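Local coordinates for CELL WALL surface anchor family protein (Streptococcus pneumoniae, PDB 2X9Z) that builds the shaft of the pneumococcal pilus as its repeating backbone subunit, a cell-wall-anchored surface protein probably involved in adhesion, at residues Gly11-Asp16 / Glu35-Thr40; Thr71-Ala76 / Glu109-Ile114; Asp158-Lys163 / Thr203-Gly208; Ala179-Val184 / Gln193-Thr198. The protein carries 1 engineered substitution. One frame throughout, in Å; residues are numbered along the deposited sequence.

Contact 1: Gly11-Asp16 / Glu35-Thr40; sequences GKANPD and EYEIVT
Glu-37 reaches out from its strand to the backbone of the loop at Gly-11 to Ala-13, and its carboxylate accounts for the polar half of this contact. Gly-11 N donates to Glu-37 OE2 at 2.9 Å along an almost straight N-H line (176°), coming down on the oxygen from above the carboxylate plane. Ala-13 N takes the other oxygen, Glu-37 OE1, on its anti side at 2.9 Å, with a more bent approach. The two oxygens of one acid accept from two amides of one loop, which fixes the carboxylate's rotation. The side chain gets there by rising between its own backbone N and carbonyl carbon (chi1 66°) and then running extended. A water lies between Ala-13 O and Glu-37 OE1, 2.8 Å from the carbonyl oxygen.

The loop follows strand 4-9, the edge strand that pairs with strand 33-42 in the sheet of a Cna-B-like domain, and it doubles back over that sheet's outer face. Ile-38, on the other face, packs inward against Trp-53 and Val-134 of the second sheet, as in a beta sandwich.

The apolar half is carried by Val-39, whose two methyls divide the work. Val-39 CG2 meets Ala-13 CB at 3.7 Å, while Val-39 CG1 lies 3.7 Å from Pro-15 CD, the proline ring and the valine crossing at about a right angle. Pro-15 CG also sits 3.4 Å from Val-39 O. Ala-13 CB serves both halves, since it also rests against Glu-37 CG at 3.6 Å. Glu-37 OE2 has a long, weak ion pair with Lys-113.

Contact 2: Thr71-Ala76 / Glu109-Ile114; sequences TVDDVA and EKTVKI
Asp-73 sends its two carboxylate oxygens to different partners on the strand opposite. Asp-73 OD1 accepts from Thr-111 N at 3.0 Å on its syn side, while Asp-73 OD2 forms a salt bridge with Lys-110 NZ at 2.7 Å, the ammonium lying above the carboxylate plane. Lys-110 reaches it by bending twice, at chi2 (-61°) and chi3, so that its chain crosses the aspartate at about a right angle and Lys-110 CE comes 4.1 Å from Val-72 CG1. Asp-73 N in turn donates to Thr-111 O at 2.8 Å. The carboxylate therefore takes the place of the main-chain acceptor that a regular strand would offer Thr-111.

This fits the backbone here: strand 61-72 ends in a tight hairpin, a type I' turn from Val-72 to Val-75, at one end of its antiparallel pairing with strand 110-120 in the Cna-B-like domain.

Before the turn, Thr-71 and Lys-113 form a hydrogen-bonded pair, with Thr-71 N and Lys-113 O 2.9 Å apart. Their side chains run together on one face; Thr-71 OG1, straddled by the residue's own amide and carbonyl (chi1 60°), is 3.5 Å from Lys-113 CB. A water joins Thr-71 OG1 to Thr-111 O and Asp-74 N. On the buried face Val-72 CG2 and Val-112 CG2 approach to 4.3 Å, Val-112 also packing on Trp-53. Thr-111 OG1 is hydrogen-bonded to Lys-41 NZ.

Contact 3: Asp158-Lys163 / Thr203-Gly208; sequences DLTLTK and TVTVNG
Leu-161 and Val-204 mark the tight side of this antiparallel pair of strands. Val-204 CG1, wedged over the valine's own main chain (chi1 62°), comes 3.9 Å from Leu-161 CB and almost as near to the leucine's CD2. Main-chain bonds hold the two residues in both directions, Leu-161 N reaching Val-204 O at 2.8 Å. Leu-159 and Val-206 repeat the hydrogen-bonded pairing two residues away. The two leucines and Val-206 are buried, with Val-204 at the margin, against Phe-181, Leu-183, Val-195 and Phe-217 of the facing sheet. Strand 203-206 is the outermost of its sheet, and strand 159-166 is its neighbour.

The opposite face is polar and far more open. Thr-160 OG1 and Thr-205 OG1 share a hydrogen bond of 2.7 Å across a non-hydrogen-bonded pair, and either may be the donor. At Thr-162 and Thr-203 the side chains lie alongside one another, and Thr-203 turns its methyl, CG2, to Thr-162 OG1 at 3.6 Å. Past the end of strand 203-206 and before the start of strand 159-166, Asn-207 ND2 donates to Asp-158 OD1 at 2.8 Å. The bond lies in the amide plane yet comes down on the carboxylate from above, 53° out of its plane, and the two flat groups stand nearly perpendicular (81°).

Lys-163, at the far end of the segment, is covalently joined through NZ to Asn-242 CG on strand 237-243, an intramolecular isopeptide bond of the kind known from Gram-positive pilins. The chemistry implies a strand stapled covalently to one neighbour and held to the other, 203-206, by hydrogen bonds and packing.

Contact 4: Ala179-Val184 / Gln193-Thr198; sequences ATFDLV and QTVTLT
Asp-182 OD1 is gripped twice: Thr-194 OG1 donates to it at 2.8 Å, and Arg-220, on the far flank of the strand, adds a salt bridge through NH2. The threonine hydroxyl meets the oxygen nearly in line with its C-O bond, and the two side chains stand alongside each other, pointing the same way. With OG1 turned to the side of its own backbone N (chi1 -62°), Thr-194 leaves its CG2 to touch Thr-180 CG2 at 3.6 Å, a methyl contact running diagonally across the polar face.

Main-chain bonds join the strands of this beta hairpin. Leu-197 N to Ala-179 O is short and straight (2.7 Å, 174°), and Phe-181 pairs with Val-195 in both directions. Toward the hairpin's loop the pairing slackens on one side: Gln-193 N to Leu-183 O is weak at 3.3 Å.

On the other face Val-195 CG2 lies 3.9 Å from Phe-181 CB and leans obliquely on the ring. Phe-181, Leu-183, Val-195 and Leu-197 all face the opposing sheet, where Leu-161, Lys-163, Val-204 and Val-206 receive them, while strand 215-219 flanks strand 179-185 on its other edge.

Overall arrangement
The four contacts fall into two groups on opposite sides of the chain's centre. Contacts 1 and 2, with centres 11 Å apart, both reach one antiparallel sheet, contact 1 through strand 33-42 and contact 2 through strands 110-120 and 61-72; contact 1 closes before contact 2 opens. Contacts 3 and 4, whose centres are about 10 Å apart, belong to two facing sheets of the later domain, with contact 4 nested inside the loop that contact 3 closes. Leu-161 CD2 against Phe-181 CD1 (3.4 Å) is one of several close packings between them. Contacts 2 and 3 have centres about 39 Å apart, consistent with an elongated subunit of separately packed beta domains, suited to stacking along a pilus.

Contact 1: Gly11-Asp16 / Glu35-Thr40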
loop_
_atom_site.group_PDB
_atom_site.type_symbol
_atom_site.label_atom_id
_atom_site.label_comp_id
_atom_site.label_asym_id
_atom_site.label_seq_id
_atom_site.Cartn_x
_atom_site.Cartn_y
_atom_site.Cartn_z
ATOM N N GLY A 11 14.733 0.314 12.180
ATOM C CA GLY A 11 16.171 0.468 12.048
ATOM C C GLY A 11 16.772 -0.062 10.758
ATOM O O GLY A 11 17.978 0.060 10.542
ATOM N N LYS A 12 15.944 -0.644 9.896
ATOM C CA LYS A 12 16.462 -1.353 8.728
ATOM C C LYS A 12 16.049 -0.766 7.381
ATOM O O LYS A 12 16.584 -1.168 6.349
ATOM C CB LYS A 12 16.065 -2.829 8.795
ATOM C CG LYS A 12 16.641 -3.577 9.993
ATOM C CD LYS A 12 16.265 -5.057 9.944
ATOM C CE LYS A 12 17.131 -5.905 10.874
ATOM N NZ LYS A 12 16.845 -5.662 12.312
ATOM N N ALA A 13 15.113 0.182 7.377
ATOM C CA ALA A 13 14.667 0.767 6.114
ATOM C C ALA A 13 15.716 1.719 5.546
ATOM O O ALA A 13 16.322 2.498 6.276
ATOM C CB ALA A 13 13.340 1.480 6.288
ATOM N N ASN A 14 15.915 1.648 4.235
ATOM C CA ASN A 14 16.954 2.419 3.569
ATOM C C ASN A 14 16.651 2.492 2.076
ATOM O O ASN A 14 16.939 1.552 1.339
ATOM C CB ASN A 14 18.312 1.757 3.820
ATOM C CG ASN A 14 19.477 2.584 3.310
ATOM O OD1 ASN A 14 19.352 3.330 2.338
ATOM N ND2 ASN A 14 20.629 2.436 3.958
ATOM N N PRO A 15 16.059 3.611 1.624
ATOM C CA PRO A 15 15.642 3.711 0.218
ATOM C C PRO A 15 16.802 3.630 -0.762
ATOM O O PRO A 15 16.607 3.159 -1.880
ATOM C CB PRO A 15 15.007 5.099 0.137
ATOM C CG PRO A 15 14.574 5.400 1.521
ATOM C CD PRO A 15 15.596 4.763 2.420
ATOM N N ASP A 16 17.979 4.093 -0.355
ATOM C CA ASP A 16 19.149 4.067 -1.228
ATOM C C ASP A 16 19.713 2.656 -1.345
ATOM O O ASP A 16 20.168 2.242 -2.413
ATOM C CB ASP A 16 20.229 5.020 -0.711
ATOM C CG ASP A 16 19.828 6.479 -0.829
ATOM O OD1 ASP A 16 19.209 6.845 -1.851
ATOM O OD2 ASP A 16 20.137 7.265 0.094
ATOM N N GLU A 35 7.935 -4.131 15.139
ATOM C CA GLU A 35 8.072 -2.706 14.856
ATOM C C GLU A 35 8.482 -2.465 13.410
ATOM O O GLU A 35 9.421 -3.089 12.904
ATOM C CB GLU A 35 9.088 -2.077 15.804
ATOM C CG GLU A 35 8.656 -2.137 17.260
ATOM C CD GLU A 35 9.731 -1.654 18.200
ATOM O OE1 GLU A 35 10.712 -2.400 18.409
ATOM O OE2 GLU A 35 9.595 -0.533 18.726
ATOM N N TYR A 36 7.779 -1.537 12.763
ATOM C CA TYR A 36 7.963 -1.232 11.353
ATOM C C TYR A 36 8.343 0.220 11.117
ATOM O O TYR A 36 8.043 1.100 11.924
ATOM C CB TYR A 36 6.660 -1.487 10.598
ATOM C CG TYR A 36 6.328 -2.948 10.384
ATOM C CD1 TYR A 36 5.572 -3.662 11.308
ATOM C CD2 TYR A 36 6.766 -3.610 9.252
ATOM C CE1 TYR A 36 5.265 -4.998 11.101
ATOM C CE2 TYR A 36 6.459 -4.927 9.038
ATOM C CZ TYR A 36 5.711 -5.621 9.957
ATOM O OH TYR A 36 5.427 -6.949 9.721
ATOM N N GLU A 37 8.970 0.465 9.975
ATOM C CA GLU A 37 9.214 1.828 9.537
ATOM C C GLU A 37 9.142 1.937 8.017
ATOM O O GLU A 37 9.511 1.006 7.283
ATOM C CB GLU A 37 10.558 2.336 10.054
ATOM C CG GLU A 37 11.750 1.607 9.485
ATOM C CD GLU A 37 13.056 2.057 10.109
ATOM O OE1 GLU A 37 14.091 1.988 9.424
ATOM O OE2 GLU A 37 13.047 2.474 11.287
ATOM N N ILE A 38 8.644 3.080 7.557
ATOM C CA ILE A 38 8.588 3.413 6.144
ATOM C C ILE A 38 9.399 4.698 6.001
ATOM O O ILE A 38 9.114 5.692 6.673
ATOM C CB ILE A 38 7.135 3.692 5.696
ATOM C CG1 ILE A 38 6.214 2.509 6.028
ATOM C CG2 ILE A 38 7.087 4.058 4.218
ATOM C CD1 ILE A 38 4.757 2.875 5.962
ATOM N N VAL A 39 10.419 4.669 5.149
ATOM C CA VAL A 39 11.284 5.823 4.953
ATOM C C VAL A 39 11.167 6.291 3.504
ATOM O O VAL A 39 11.310 5.483 2.575
ATOM C CB VAL A 39 12.756 5.488 5.281
ATOM C CG1 VAL A 39 13.662 6.643 4.909
ATOM C CG2 VAL A 39 12.907 5.122 6.760
ATOM N N THR A 40 10.886 7.581 3.321
ATOM C CA THR A 40 10.679 8.151 1.992
ATOM C C THR A 40 11.580 9.360 1.802
ATOM O O THR A 40 11.672 10.220 2.679
ATOM C CB THR A 40 9.205 8.577 1.796
ATOM O OG1 THR A 40 8.355 7.479 2.141
ATOM C CG2 THR A 40 8.943 8.980 0.351
HETATM O O HOH W 1 16.345 2.987 8.993
#

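Contact 2: Thr71-Ala76 / Glu109-Ile114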
loop_
_atom_site.group_PDB
_atom_site.type_symbol
_atom_site.label_atom_id
_atom_site.label_comp_id
_atom_site.label_asym_id
_atom_site.label_seq_id
_atom_site.Cartn_x
_atom_site.Cartn_y
_atom_site.Cartn_z
ATOM N N THR A 71 7.899 11.703 11.254
ATOM C CA THR A 71 8.926 12.728 11.361
ATOM C C THR A 71 9.393 13.143 9.972
ATOM O O THR A 71 9.335 12.354 9.022
ATOM C CB THR A 71 10.163 12.225 12.162
ATOM O OG1 THR A 71 10.732 11.086 11.504
ATOM C CG2 THR A 71 9.777 11.860 13.597
ATOM N N VAL A 72 9.841 14.389 9.861
ATOM C CA VAL A 72 10.575 14.850 8.688
ATOM C C VAL A 72 11.963 15.272 9.156
ATOM O O VAL A 72 12.091 16.091 10.064
ATOM C CB VAL A 72 9.880 16.037 8.009
ATOM C CG1 VAL A 72 10.724 16.540 6.841
ATOM C CG2 VAL A 72 8.480 15.652 7.554
ATOM N N ASP A 73 13.002 14.685 8.562
ATOM C CA ASP A 73 14.380 14.888 9.004
ATOM C C ASP A 73 14.499 14.714 10.521
ATOM O O ASP A 73 15.202 15.457 11.201
ATOM C CB ASP A 73 14.921 16.246 8.544
ATOM C CG ASP A 73 15.144 16.310 7.033
ATOM O OD1 ASP A 73 15.104 15.261 6.359
ATOM O OD2 ASP A 73 15.365 17.414 6.504
ATOM N N ASP A 74 13.801 13.705 11.034
ATOM C CA ASP A 74 13.828 13.347 12.454
ATOM C C ASP A 74 13.180 14.374 13.390
ATOM O O ASP A 74 13.372 14.320 14.606
ATOM C CB ASP A 74 15.254 13.005 12.907
ATOM C CG ASP A 74 15.805 11.761 12.226
ATOM O OD1 ASP A 74 15.068 10.756 12.109
ATOM O OD2 ASP A 74 16.982 11.782 11.809
ATOM N N VAL A 75 12.401 15.293 12.825
ATOM C CA VAL A 75 11.604 16.216 13.630
ATOM C C VAL A 75 10.139 15.793 13.539
ATOM O O VAL A 75 9.590 15.683 12.443
ATOM C CB VAL A 75 11.758 17.675 13.149
ATOM C CG1 VAL A 75 10.904 18.611 13.996
ATOM C CG2 VAL A 75 13.225 18.103 13.182
ATOM N N ALA A 76 9.512 15.522 14.681
ATOM C CA ALA A 76 8.115 15.105 14.684
ATOM C C ALA A 76 7.231 16.170 14.043
ATOM O O ALA A 76 7.370 17.360 14.322
ATOM C CB ALA A 76 7.645 14.819 16.105
ATOM N N GLU A 109 17.237 17.140 -0.345
ATOM C CA GLU A 109 16.365 15.995 -0.143
ATOM C C GLU A 109 15.829 15.983 1.289
ATOM O O GLU A 109 16.573 16.255 2.234
ATOM C CB GLU A 109 17.178 14.732 -0.398
ATOM C CG GLU A 109 16.392 13.470 -0.622
ATOM C CD GLU A 109 17.313 12.307 -0.934
ATOM O OE1 GLU A 109 18.264 12.085 -0.156
ATOM O OE2 GLU A 109 17.102 11.629 -1.960
ATOM N N LYS A 110 14.545 15.668 1.441
ATOM C CA LYS A 110 13.909 15.591 2.756
ATOM C C LYS A 110 13.528 14.143 3.032
ATOM O O LYS A 110 13.080 13.424 2.133
ATOM C CB LYS A 110 12.659 16.481 2.824
ATOM C CG LYS A 110 12.917 17.970 2.585
ATOM C CD LYS A 110 13.868 18.584 3.609
ATOM C CE LYS A 110 13.118 19.168 4.785
ATOM N NZ LYS A 110 14.027 19.662 5.863
ATOM N N THR A 111 13.717 13.706 4.270
ATOM C CA THR A 111 13.441 12.324 4.628
ATOM C C THR A 111 12.245 12.227 5.552
ATOM O O THR A 111 12.281 12.735 6.675
ATOM C CB THR A 111 14.647 11.699 5.336
ATOM O OG1 THR A 111 15.780 11.739 4.459
ATOM C CG2 THR A 111 14.359 10.261 5.719
ATOM N N VAL A 112 11.193 11.559 5.087
ATOM C CA VAL A 112 10.019 11.312 5.918
ATOM C C VAL A 112 10.132 9.910 6.491
ATOM O O VAL A 112 10.417 8.971 5.758
ATOM C CB VAL A 112 8.701 11.416 5.113
ATOM C CG1 VAL A 112 7.501 11.252 6.043
ATOM C CG2 VAL A 112 8.623 12.746 4.380
ATOM N N LYS A 113 9.925 9.772 7.796
ATOM C CA LYS A 113 9.919 8.460 8.423
ATOM C C LYS A 113 8.614 8.255 9.184
ATOM O O LYS A 113 8.200 9.095 9.989
ATOM C CB LYS A 113 11.111 8.316 9.375
ATOM C CG LYS A 113 11.195 6.969 10.088
ATOM C CD LYS A 113 12.495 6.881 10.876
ATOM C CE LYS A 113 12.549 5.666 11.772
ATOM N NZ LYS A 113 13.806 5.680 12.565
ATOM N N ILE A 114 7.962 7.135 8.908
ATOM C CA ILE A 114 6.728 6.763 9.579
ATOM C C ILE A 114 6.996 5.459 10.316
ATOM O O ILE A 114 7.478 4.490 9.724
ATOM C CB ILE A 114 5.585 6.544 8.575
ATOM C CG1 ILE A 114 5.328 7.827 7.784
ATOM C CG2 ILE A 114 4.313 6.064 9.294
ATOM C CD1 ILE A 114 4.400 7.625 6.595
HETATM O O HOH W 2 12.499 11.671 9.390
HETATM O O HOH W 3 8.917 8.432 12.766
HETATM O O HOH W 4 17.261 17.483 4.651
HETATM O O HOH W 5 17.270 14.007 5.052
#

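Contact 3: Asp158-Lys163 / Thr203-Gly208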
loop_
_atom_site.group_PDB
_atom_site.type_symbol
_atom_site.label_atom_id
_atom_site.label_comp_id
_atom_site.label_asym_id
_atom_site.label_seq_id
_atom_site.Cartn_x
_atom_site.Cartn_y
_atom_site.Cartn_z
ATOM N N ASP A 158 -13.243 -18.439 -5.927
ATOM C CA ASP A 158 -13.372 -17.352 -6.894
ATOM C C ASP A 158 -13.059 -15.997 -6.270
ATOM O O ASP A 158 -13.422 -15.726 -5.121
ATOM C CB ASP A 158 -14.781 -17.331 -7.495
ATOM C CG ASP A 158 -15.051 -18.527 -8.395
ATOM O OD1 ASP A 158 -14.126 -18.959 -9.113
ATOM O OD2 ASP A 158 -16.194 -19.031 -8.388
ATOM N N LEU A 159 -12.386 -15.150 -7.041
ATOM C CA LEU A 159 -12.107 -13.785 -6.609
ATOM C C LEU A 159 -12.349 -12.821 -7.769
ATOM O O LEU A 159 -11.692 -12.913 -8.810
ATOM C CB LEU A 159 -10.673 -13.654 -6.092
ATOM C CG LEU A 159 -10.203 -12.312 -5.516
ATOM C CD1 LEU A 159 -11.137 -11.787 -4.420
ATOM C CD2 LEU A 159 -8.785 -12.451 -4.995
ATOM N N THR A 160 -13.311 -11.924 -7.585
ATOM C CA THR A 160 -13.752 -11.017 -8.639
ATOM C C THR A 160 -13.310 -9.576 -8.396
ATOM O O THR A 160 -13.508 -9.015 -7.316
ATOM C CB THR A 160 -15.285 -11.051 -8.793
ATOM O OG1 THR A 160 -15.696 -12.380 -9.132
ATOM C CG2 THR A 160 -15.746 -10.089 -9.883
ATOM N N LEU A 161 -12.712 -8.992 -9.427
ATOM C CA LEU A 161 -12.330 -7.590 -9.439
ATOM C C LEU A 161 -13.395 -6.779 -10.182
ATOM O O LEU A 161 -13.791 -7.145 -11.295
ATOM C CB LEU A 161 -10.985 -7.465 -10.149
ATOM C CG LEU A 161 -10.439 -6.077 -10.451
ATOM C CD1 LEU A 161 -10.106 -5.358 -9.178
ATOM C CD2 LEU A 161 -9.206 -6.195 -11.327
ATOM N N THR A 162 -13.867 -5.700 -9.556
ATOM C CA THR A 162 -14.781 -4.762 -10.212
ATOM C C THR A 162 -14.090 -3.404 -10.290
ATOM O O THR A 162 -13.514 -2.939 -9.313
ATOM C CB THR A 162 -16.115 -4.621 -9.446
ATOM O OG1 THR A 162 -16.755 -5.899 -9.347
ATOM C CG2 THR A 162 -17.059 -3.648 -10.152
ATOM N N LYS A 163 -14.143 -2.778 -11.458
ATOM C CA LYS A 163 -13.460 -1.510 -11.674
ATOM C C LYS A 163 -14.438 -0.422 -12.107
ATOM O O LYS A 163 -15.351 -0.676 -12.894
ATOM C CB LYS A 163 -12.371 -1.684 -12.728
ATOM C CG LYS A 163 -11.372 -0.556 -12.781
ATOM C CD LYS A 163 -10.290 -0.869 -13.788
ATOM C CE LYS A 163 -9.176 0.097 -13.654
ATOM N NZ LYS A 163 -9.787 1.448 -13.769
ATOM N N THR A 203 -15.783 -6.055 -14.876
ATOM C CA THR A 203 -15.461 -7.109 -13.920
ATOM C C THR A 203 -14.621 -8.193 -14.559
ATOM O O THR A 203 -14.730 -8.460 -15.755
ATOM C CB THR A 203 -16.718 -7.780 -13.328
ATOM O OG1 THR A 203 -17.419 -8.498 -14.353
ATOM C CG2 THR A 203 -17.639 -6.760 -12.693
ATOM N N VAL A 204 -13.790 -8.824 -13.737
ATOM C CA VAL A 204 -13.034 -9.990 -14.154
ATOM C C VAL A 204 -12.835 -10.906 -12.944
ATOM O O VAL A 204 -12.607 -10.430 -11.829
ATOM C CB VAL A 204 -11.693 -9.585 -14.798
ATOM C CG1 VAL A 204 -10.806 -8.845 -13.803
ATOM C CG2 VAL A 204 -10.983 -10.800 -15.383
ATOM N N THR A 205 -12.940 -12.213 -13.163
ATOM C CA THR A 205 -12.881 -13.182 -12.076
ATOM C C THR A 205 -11.742 -14.170 -12.273
ATOM O O THR A 205 -11.517 -14.666 -13.380
ATOM C CB THR A 205 -14.207 -13.963 -11.946
ATOM O OG1 THR A 205 -15.282 -13.045 -11.720
ATOM C CG2 THR A 205 -14.139 -14.964 -10.793
ATOM N N VAL A 206 -11.020 -14.438 -11.192
ATOM C CA VAL A 206 -10.024 -15.497 -11.174
ATOM C C VAL A 206 -10.590 -16.691 -10.409
ATOM O O VAL A 206 -11.159 -16.532 -9.331
ATOM C CB VAL A 206 -8.712 -15.026 -10.526
ATOM C CG1 VAL A 206 -7.710 -16.170 -10.463
ATOM C CG2 VAL A 206 -8.135 -13.843 -11.296
ATOM N N ASN A 207 -10.455 -17.882 -10.981
ATOM C CA ASN A 207 -11.002 -19.079 -10.358
ATOM C C ASN A 207 -9.892 -19.968 -9.806
ATOM O O ASN A 207 -8.718 -19.761 -10.108
ATOM C CB ASN A 207 -11.843 -19.869 -11.368
ATOM C CG ASN A 207 -12.645 -18.972 -12.301
ATOM O OD1 ASN A 207 -12.355 -18.885 -13.496
ATOM N ND2 ASN A 207 -13.669 -18.316 -11.765
ATOM N N GLY A 208 -10.266 -20.946 -8.984
ATOM C CA GLY A 208 -9.346 -21.986 -8.562
ATOM C C GLY A 208 -8.309 -21.573 -7.534
ATOM O O GLY A 208 -7.241 -22.184 -7.446
HETATM O O HOH W 6 -13.609 -21.310 -8.362
#

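Contact 4: Ala179-Val184 / Gln193-Thr198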
loop_
_atom_site.group_PDB
_atom_site.type_symbol
_atom_site.label_atom_id
_atom_site.label_comp_id
_atom_site.label_asym_id
_atom_site.label_seq_id
_atom_site.Cartn_x
_atom_site.Cartn_y
_atom_site.Cartn_z
ATOM N N ALA A 179 -6.992 -2.404 -18.788
ATOM C CA ALA A 179 -6.347 -2.395 -17.477
ATOM C C ALA A 179 -5.845 -3.784 -17.140
ATOM O O ALA A 179 -6.602 -4.750 -17.196
ATOM C CB ALA A 179 -7.320 -1.908 -16.403
ATOM N N THR A 180 -4.563 -3.884 -16.811
ATOM C CA THR A 180 -3.967 -5.164 -16.456
ATOM C C THR A 180 -3.646 -5.189 -14.964
ATOM O O THR A 180 -3.147 -4.211 -14.412
ATOM C CB THR A 180 -2.694 -5.419 -17.284
ATOM O OG1 THR A 180 -3.037 -5.427 -18.676
ATOM C CG2 THR A 180 -2.059 -6.763 -16.922
ATOM N N PHE A 181 -3.936 -6.315 -14.317
ATOM C CA PHE A 181 -3.666 -6.479 -12.893
ATOM C C PHE A 181 -2.896 -7.760 -12.652
ATOM O O PHE A 181 -3.186 -8.786 -13.254
ATOM C CB PHE A 181 -4.965 -6.566 -12.083
ATOM C CG PHE A 181 -5.834 -5.353 -12.198
ATOM C CD1 PHE A 181 -6.639 -5.162 -13.313
ATOM C CD2 PHE A 181 -5.865 -4.403 -11.183
ATOM C CE1 PHE A 181 -7.452 -4.040 -13.414
ATOM C CE2 PHE A 181 -6.674 -3.280 -11.281
ATOM C CZ PHE A 181 -7.461 -3.099 -12.399
ATOM N N ASP A 182 -1.929 -7.700 -11.751
ATOM C CA ASP A 182 -1.285 -8.908 -11.278
ATOM C C ASP A 182 -1.939 -9.324 -9.972
ATOM O O ASP A 182 -2.000 -8.542 -9.015
ATOM C CB ASP A 182 0.206 -8.666 -11.097
ATOM C CG ASP A 182 0.909 -8.444 -12.419
ATOM O OD1 ASP A 182 0.837 -9.341 -13.287
ATOM O OD2 ASP A 182 1.520 -7.374 -12.600
ATOM N N LEU A 183 -2.478 -10.537 -9.946
ATOM C CA LEU A 183 -2.979 -11.099 -8.705
ATOM C C LEU A 183 -1.792 -11.722 -7.975
ATOM O O LEU A 183 -1.167 -12.658 -8.468
ATOM C CB LEU A 183 -4.076 -12.132 -8.970
ATOM C CG LEU A 183 -4.773 -12.660 -7.711
ATOM C CD1 LEU A 183 -5.581 -11.569 -7.024
ATOM C CD2 LEU A 183 -5.655 -13.862 -8.031
ATOM N N VAL A 184 -1.479 -11.173 -6.806
ATOM C CA VAL A 184 -0.290 -11.539 -6.051
ATOM C C VAL A 184 -0.715 -12.167 -4.731
ATOM O O VAL A 184 -1.661 -11.705 -4.095
ATOM C CB VAL A 184 0.553 -10.273 -5.755
ATOM C CG1 VAL A 184 1.847 -10.623 -5.031
ATOM C CG2 VAL A 184 0.838 -9.501 -7.051
ATOM N N GLN A 193 -1.584 -14.909 -10.911
ATOM C CA GLN A 193 -2.300 -14.776 -12.175
ATOM C C GLN A 193 -2.210 -13.340 -12.649
ATOM O O GLN A 193 -2.047 -12.425 -11.848
ATOM C CB GLN A 193 -3.767 -15.182 -12.013
ATOM C CG GLN A 193 -4.499 -15.473 -13.322
ATOM C CD GLN A 193 -4.153 -16.837 -13.905
ATOM O OE1 GLN A 193 -3.456 -17.642 -13.277
ATOM N NE2 GLN A 193 -4.655 -17.107 -15.102
ATOM N N THR A 194 -2.282 -13.154 -13.956
ATOM C CA THR A 194 -2.360 -11.825 -14.535
ATOM C C THR A 194 -3.657 -11.765 -15.316
ATOM O O THR A 194 -3.932 -12.651 -16.124
ATOM C CB THR A 194 -1.165 -11.547 -15.460
ATOM O OG1 THR A 194 0.043 -11.594 -14.688
ATOM C CG2 THR A 194 -1.297 -10.179 -16.117
ATOM N N VAL A 195 -4.469 -10.747 -15.046
ATOM C CA VAL A 195 -5.764 -10.610 -15.700
ATOM C C VAL A 195 -5.851 -9.272 -16.412
ATOM O O VAL A 195 -5.149 -8.325 -16.060
ATOM C CB VAL A 195 -6.936 -10.727 -14.699
ATOM C CG1 VAL A 195 -6.889 -12.062 -13.976
ATOM C CG2 VAL A 195 -6.916 -9.575 -13.700
ATOM N N THR A 196 -6.705 -9.211 -17.422
ATOM C CA THR A 196 -6.885 -7.997 -18.201
ATOM C C THR A 196 -8.358 -7.633 -18.268
ATOM O O THR A 196 -9.205 -8.496 -18.524
ATOM C CB THR A 196 -6.352 -8.185 -19.633
ATOM O OG1 THR A 196 -4.933 -8.381 -19.596
ATOM C CG2 THR A 196 -6.678 -6.972 -20.485
ATOM N N LEU A 197 -8.655 -6.363 -18.042
ATOM C CA LEU A 197 -10.008 -5.857 -18.163
ATOM C C LEU A 197 -10.097 -5.013 -19.425
ATOM O O LEU A 197 -9.501 -3.936 -19.508
ATOM C CB LEU A 197 -10.344 -5.010 -16.940
ATOM C CG LEU A 197 -11.793 -4.600 -16.700
ATOM C CD1 LEU A 197 -12.667 -5.834 -16.531
ATOM C CD2 LEU A 197 -11.884 -3.703 -15.468
ATOM N N THR A 198 -10.823 -5.508 -20.420
ATOM C CA THR A 198 -11.031 -4.736 -21.635
ATOM C C THR A 198 -11.985 -3.591 -21.335
ATOM O O THR A 198 -12.693 -3.602 -20.328
ATOM C CB THR A 198 -11.604 -5.591 -22.766
ATOM O OG1 THR A 198 -12.803 -6.233 -22.317
ATOM C CG2 THR A 198 -10.599 -6.645 -23.194
#